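PDB 5JHH: Rho guanine nucleotide exchange factor 11 from Homo sapiens, which probably activates Rho-family GTPases by promoting exchange of GDP for GTP through its DH domain, which is coupled to a PH domain. Local coordinates for residues 260-263 and 269-272; 282-287 and 291-296. All coordinates share one frame; numbering follows the deposited sequence.

Interaction 1 (260-263 and 269-272); sequences LTWR and TLDL
Thr-261 and Asp-271 face each other across antiparallel strands and are tied side chain to side chain. The hydroxyl OG1 of Thr-261 donates to Asp-271 OD1 at 2.9 Å, reaching that oxygen on its syn side but 33° out of the carboxylate plane. The two side chains run side by side, and the threonine methyl, with CG2 anti to the backbone N (OG1 at chi1 -56°), lies alongside the same oxygen, 3.3 Å from CG2 to OD1. Because Thr-261 and Asp-271 form a non-hydrogen-bonded pair, this bond adds a cross-strand tie where the backbones supply none.

Backbone bonds flank it. Leu-260 and Leu-272 exchange a pair, Leu-272 N to Leu-260 O being 2.8 Å, and Trp-262 and Leu-270 exchange another, with Trp-262 N 2.8 Å from Leu-270 O.

Apolar contacts fill the other face, onto which Trp-262 alternates with Leu-270 and Leu-272. Its chi1 of -166° sets the indole beside its own carbonyl carbon, and methyl CD1 of Leu-272 slants against it, 3.7 Å from both CB and CE3 of Trp-262.

These strands form the first hairpin of the PH domain sheet. Strand 345-348 pairs with the far edge of 254-263, Tyr-345 and Phe-310 meet the indole, and Leu-283 of strand 280-287 touches Trp-262 and Leu-272. On the Thr-261 face, Arg-263 forms salt bridges to Asp-327 and Glu-346.

Interaction 2 (282-287 and 291-296); sequences VLLQKQ and LLLKCH
Different first torsions bring Leu-284 and Leu-293 together: CG of Leu-284 stands anti to its carbonyl carbon (chi1 -64°), whereas CG of Leu-293 is anti to the backbone N (chi1 -154°). Their methyls meet at 3.6 Å, CD2 of Leu-284 against CD1 of Leu-293. The other Leu-284 methyl, CD1, comes to 3.9 Å from Leu-291 CB, so one leucine spans two residues of the facing segment.

On the opposite face, Gln-287 lies against the CG and CD1 end of Leu-292, its chain bent at chi2 (90°). That bend folds the amide back over the leucine, with NE2 3.6 Å from Leu-292 CD1, an apolar contact for a polar group. The extended chain of Gln-285 instead brings OE1 to 3.7 Å from both CE and NZ of Lys-294, too long to be called a hydrogen bond.

Two backbone bonds hold Gln-285 to Leu-292: Leu-292 N gives a nearly straight one to Gln-285 O at 3.0 Å, and Gln-285 N a longer one to Leu-292 O at 3.2 Å. Beyond this pair the segments diverge, and a water bridges Leu-292 O (2.7 Å) and Leu-283 O.

This is a short beta hairpin of the PH domain. Strand 269-277 pairs with 280-287, while strand 228-229 runs parallel to 290-292. Tyr-224 and Arg-227, at the end of the long helix 189-227, touch Leu-291, joining the hairpin to that helix.

Interactions 1 and 2 belong to two hairpins of one PH domain sheet, their centres about 11 Å apart, joined through the pairing of strand 269-277 with strand 280-287. The sheet therefore runs continuously from 260-263 to 291-292. Backbone bonds of Leu-284 with His-273 and Val-282 with Leu-275 make that join, and leucines of the first hairpin add side-chain packing: Leu-272 CD2 packs 3.2 Å from Leu-284 O, its CD1 lies 3.9 Å from Leu-283 CD2, and Leu-270 CD1 rests 3.4 Å from Gln-285 NE2. At its outer end interaction 2 meets helix 189-227 and strand 228-229, whereas interaction 1 continues toward strand 345-348.

Interaction 1 (260-263 and 269-272)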
loop_
_atom_site.group_PDB
_atom_site.type_symbol
_atom_site.label_atom_id
_atom_site.label_comp_id
_atom_site.label_asym_id
_atom_site.label_seq_id
_atom_site.Cartn_x
_atom_site.Cartn_y
_atom_site.Cartn_z
ATOM N N LEU A 260 -3.813 -10.741 -20.223
ATOM C CA LEU A 260 -5.080 -11.394 -20.545
ATOM C C LEU A 260 -4.812 -12.389 -21.677
ATOM O O LEU A 260 -3.952 -12.162 -22.533
ATOM C CB LEU A 260 -6.109 -10.356 -21.020
ATOM C CG LEU A 260 -6.664 -9.432 -19.929
ATOM C CD1 LEU A 260 -7.540 -8.358 -20.542
ATOM C CD2 LEU A 260 -7.442 -10.205 -18.874
ATOM N N THR A 261 -5.540 -13.492 -21.686
ATOM C CA THR A 261 -5.416 -14.432 -22.785
ATOM C C THR A 261 -6.612 -14.243 -23.715
ATOM O O THR A 261 -7.749 -14.269 -23.284
ATOM C CB THR A 261 -5.310 -15.878 -22.273
ATOM O OG1 THR A 261 -4.204 -15.971 -21.372
ATOM C CG2 THR A 261 -5.054 -16.828 -23.423
ATOM N N TRP A 262 -6.326 -14.032 -24.986
ATOM C CA TRP A 262 -7.341 -13.879 -26.031
ATOM C C TRP A 262 -7.734 -15.191 -26.744
ATOM O O TRP A 262 -6.953 -15.751 -27.508
ATOM C CB TRP A 262 -6.767 -12.945 -27.076
ATOM C CG TRP A 262 -7.706 -12.406 -28.053
ATOM C CD1 TRP A 262 -9.051 -12.661 -28.171
ATOM C CD2 TRP A 262 -7.361 -11.505 -29.101
ATOM N NE1 TRP A 262 -9.554 -11.949 -29.244
ATOM C CE2 TRP A 262 -8.525 -11.247 -29.834
ATOM C CE3 TRP A 262 -6.163 -10.915 -29.508
ATOM C CZ2 TRP A 262 -8.538 -10.365 -30.908
ATOM C CZ3 TRP A 262 -6.170 -10.049 -30.587
ATOM C CH2 TRP A 262 -7.346 -9.777 -31.272
ATOM N N ARG A 263 -8.970 -15.631 -26.521
ATOM C CA ARG A 263 -9.570 -16.783 -27.219
ATOM C C ARG A 263 -10.091 -16.331 -28.587
ATOM O O ARG A 263 -11.247 -15.914 -28.729
ATOM C CB ARG A 263 -10.727 -17.354 -26.391
ATOM C CG ARG A 263 -10.572 -18.789 -25.973
ATOM C CD ARG A 263 -10.321 -18.947 -24.482
ATOM N NE ARG A 263 -11.532 -18.791 -23.686
ATOM C CZ ARG A 263 -11.716 -19.305 -22.467
ATOM N NH1 ARG A 263 -10.776 -20.028 -21.892
ATOM N NH2 ARG A 263 -12.848 -19.071 -21.798
ATOM N N THR A 269 -5.284 -19.542 -29.014
ATOM C CA THR A 269 -5.235 -18.491 -28.032
ATOM C C THR A 269 -4.016 -17.634 -28.287
ATOM O O THR A 269 -3.063 -18.060 -28.930
ATOM C CB THR A 269 -5.154 -19.062 -26.617
ATOM O OG1 THR A 269 -3.991 -19.892 -26.516
ATOM C CG2 THR A 269 -6.407 -19.867 -26.291
ATOM N N LEU A 270 -4.070 -16.408 -27.801
ATOM C CA LEU A 270 -2.996 -15.461 -27.981
ATOM C C LEU A 270 -2.789 -14.799 -26.605
ATOM O O LEU A 270 -3.763 -14.423 -25.928
ATOM C CB LEU A 270 -3.401 -14.485 -29.079
ATOM C CG LEU A 270 -2.471 -13.367 -29.565
ATOM C CD1 LEU A 270 -1.002 -13.630 -29.239
ATOM C CD2 LEU A 270 -2.675 -13.151 -31.062
ATOM N N ASP A 271 -1.548 -14.780 -26.124
ATOM C CA ASP A 271 -1.273 -14.245 -24.794
ATOM C C ASP A 271 -0.941 -12.778 -24.947
ATOM O O ASP A 271 -0.041 -12.417 -25.682
ATOM C CB ASP A 271 -0.131 -14.986 -24.092
ATOM C CG ASP A 271 -0.615 -16.152 -23.229
ATOM O OD1 ASP A 271 -1.851 -16.361 -23.064
ATOM O OD2 ASP A 271 0.268 -16.867 -22.706
ATOM N N LEU A 272 -1.700 -11.933 -24.263
ATOM C CA LEU A 272 -1.611 -10.515 -24.468
ATOM C C LEU A 272 -1.171 -9.777 -23.215
ATOM O O LEU A 272 -1.440 -10.203 -22.086
ATOM C CB LEU A 272 -2.977 -9.967 -24.850
ATOM C CG LEU A 272 -3.576 -10.269 -26.211
ATOM C CD1 LEU A 272 -5.042 -9.845 -26.176
ATOM C CD2 LEU A 272 -2.827 -9.535 -27.307
#

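Interaction 2 (282-287 and 291-296)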
loop_
_atom_site.group_PDB
_atom_site.type_symbol
_atom_site.label_atom_id
_atom_site.label_comp_id
_atom_site.label_asym_id
_atom_site.label_seq_id
_atom_site.Cartn_x
_atom_site.Cartn_y
_atom_site.Cartn_z
ATOM N N VAL A 282 -6.268 -1.364 -25.549
ATOM C CA VAL A 282 -5.230 -1.675 -26.540
ATOM C C VAL A 282 -4.599 -3.019 -26.225
ATOM O O VAL A 282 -4.221 -3.295 -25.082
ATOM C CB VAL A 282 -4.177 -0.542 -26.791
ATOM C CG1 VAL A 282 -4.590 0.796 -26.217
ATOM C CG2 VAL A 282 -2.800 -0.910 -26.316
ATOM N N LEU A 283 -4.558 -3.872 -27.250
ATOM C CA LEU A 283 -4.108 -5.246 -27.113
ATOM C C LEU A 283 -2.700 -5.386 -27.688
ATOM O O LEU A 283 -2.451 -5.081 -28.861
ATOM C CB LEU A 283 -5.059 -6.183 -27.832
ATOM C CG LEU A 283 -6.539 -5.990 -27.521
ATOM C CD1 LEU A 283 -7.399 -6.773 -28.497
ATOM C CD2 LEU A 283 -6.846 -6.423 -26.103
ATOM N N LEU A 284 -1.765 -5.795 -26.838
ATOM C CA LEU A 284 -0.387 -5.821 -27.233
ATOM C C LEU A 284 0.124 -7.213 -27.074
ATOM O O LEU A 284 -0.312 -7.961 -26.185
ATOM C CB LEU A 284 0.437 -4.862 -26.392
ATOM C CG LEU A 284 0.106 -3.379 -26.507
ATOM C CD1 LEU A 284 0.892 -2.570 -25.482
ATOM C CD2 LEU A 284 0.407 -2.875 -27.906
ATOM N N GLN A 285 1.057 -7.544 -27.958
ATOM C CA GLN A 285 1.781 -8.787 -27.882
ATOM C C GLN A 285 3.188 -8.519 -27.399
ATOM O O GLN A 285 3.860 -7.627 -27.905
ATOM C CB GLN A 285 1.826 -9.408 -29.264
ATOM C CG GLN A 285 1.870 -10.914 -29.256
ATOM C CD GLN A 285 1.723 -11.464 -30.651
ATOM O OE1 GLN A 285 1.486 -10.718 -31.608
ATOM N NE2 GLN A 285 1.870 -12.767 -30.779
ATOM N N LYS A 286 3.619 -9.267 -26.396
ATOM C CA LYS A 286 4.973 -9.132 -25.900
ATOM C C LYS A 286 5.831 -9.906 -26.892
ATOM O O LYS A 286 5.450 -10.982 -27.329
ATOM C CB LYS A 286 5.133 -9.699 -24.477
ATOM C CG LYS A 286 4.544 -8.842 -23.357
ATOM C CD LYS A 286 5.521 -8.588 -22.189
ATOM C CE LYS A 286 4.795 -8.293 -20.855
ATOM N NZ LYS A 286 5.293 -7.131 -20.037
ATOM N N GLN A 287 6.973 -9.346 -27.263
ATOM C CA GLN A 287 7.817 -9.917 -28.294
ATOM C C GLN A 287 9.197 -9.419 -28.002
ATOM O O GLN A 287 9.575 -8.323 -28.436
ATOM C CB GLN A 287 7.333 -9.436 -29.662
ATOM C CG GLN A 287 8.386 -9.262 -30.745
ATOM C CD GLN A 287 8.591 -10.509 -31.560
ATOM O OE1 GLN A 287 9.523 -11.268 -31.309
ATOM N NE2 GLN A 287 7.716 -10.736 -32.538
ATOM N N LEU A 291 6.552 -4.155 -27.843
ATOM C CA LEU A 291 5.102 -4.248 -27.648
ATOM C C LEU A 291 4.482 -4.036 -29.005
ATOM O O LEU A 291 4.497 -2.920 -29.553
ATOM C CB LEU A 291 4.573 -3.176 -26.668
ATOM C CG LEU A 291 5.136 -3.241 -25.248
ATOM C CD1 LEU A 291 4.766 -2.006 -24.442
ATOM C CD2 LEU A 291 4.714 -4.511 -24.538
ATOM N N LEU A 292 3.955 -5.126 -29.546
ATOM C CA LEU A 292 3.522 -5.155 -30.916
ATOM C C LEU A 292 2.059 -4.867 -31.005
ATOM O O LEU A 292 1.227 -5.637 -30.498
ATOM C CB LEU A 292 3.754 -6.533 -31.508
ATOM C CG LEU A 292 5.196 -6.967 -31.689
ATOM C CD1 LEU A 292 5.164 -8.215 -32.562
ATOM C CD2 LEU A 292 6.057 -5.858 -32.301
ATOM N N LEU A 293 1.750 -3.774 -31.686
ATOM C CA LEU A 293 0.386 -3.487 -32.059
ATOM C C LEU A 293 0.172 -4.081 -33.457
ATOM O O LEU A 293 0.859 -3.676 -34.416
ATOM C CB LEU A 293 0.192 -1.976 -32.046
ATOM C CG LEU A 293 -1.206 -1.431 -31.809
ATOM C CD1 LEU A 293 -1.850 -2.078 -30.601
ATOM C CD2 LEU A 293 -1.165 0.085 -31.647
ATOM N N LYS A 294 -0.743 -5.055 -33.556
ATOM C CA LYS A 294 -0.835 -5.954 -34.716
ATOM C C LYS A 294 -2.207 -6.625 -34.855
ATOM O O LYS A 294 -2.739 -7.156 -33.863
ATOM C CB LYS A 294 0.203 -7.067 -34.556
ATOM C CG LYS A 294 0.911 -7.479 -35.838
ATOM C CD LYS A 294 1.820 -8.680 -35.602
ATOM C CE LYS A 294 1.025 -9.896 -35.149
ATOM N NZ LYS A 294 1.796 -11.157 -35.314
ATOM N N CYS A 295 -2.724 -6.677 -36.091
ATOM C CA CYS A 295 -4.004 -7.356 -36.400
ATOM C C CYS A 295 -3.968 -8.898 -36.242
ATOM O O CYS A 295 -2.904 -9.502 -36.247
ATOM C CB CYS A 295 -4.496 -6.976 -37.800
ATOM S SG CYS A 295 -5.446 -5.433 -37.877
ATOM N N HIS A 296 -5.139 -9.505 -36.033
ATOM C CA HIS A 296 -5.290 -10.958 -35.816
ATOM C C HIS A 296 -4.413 -11.508 -34.671
ATOM O O HIS A 296 -3.929 -10.768 -33.805
ATOM C CB HIS A 296 -5.003 -11.720 -37.121
ATOM C CG HIS A 296 -5.871 -12.926 -37.331
ATOM N ND1 HIS A 296 -5.930 -13.965 -36.425
ATOM C CD2 HIS A 296 -6.693 -13.272 -38.351
ATOM C CE1 HIS A 296 -6.762 -14.889 -36.868
ATOM N NE2 HIS A 296 -7.241 -14.492 -38.035
HETATM O O HOH W 1 -1.276 -6.416 -31.297
#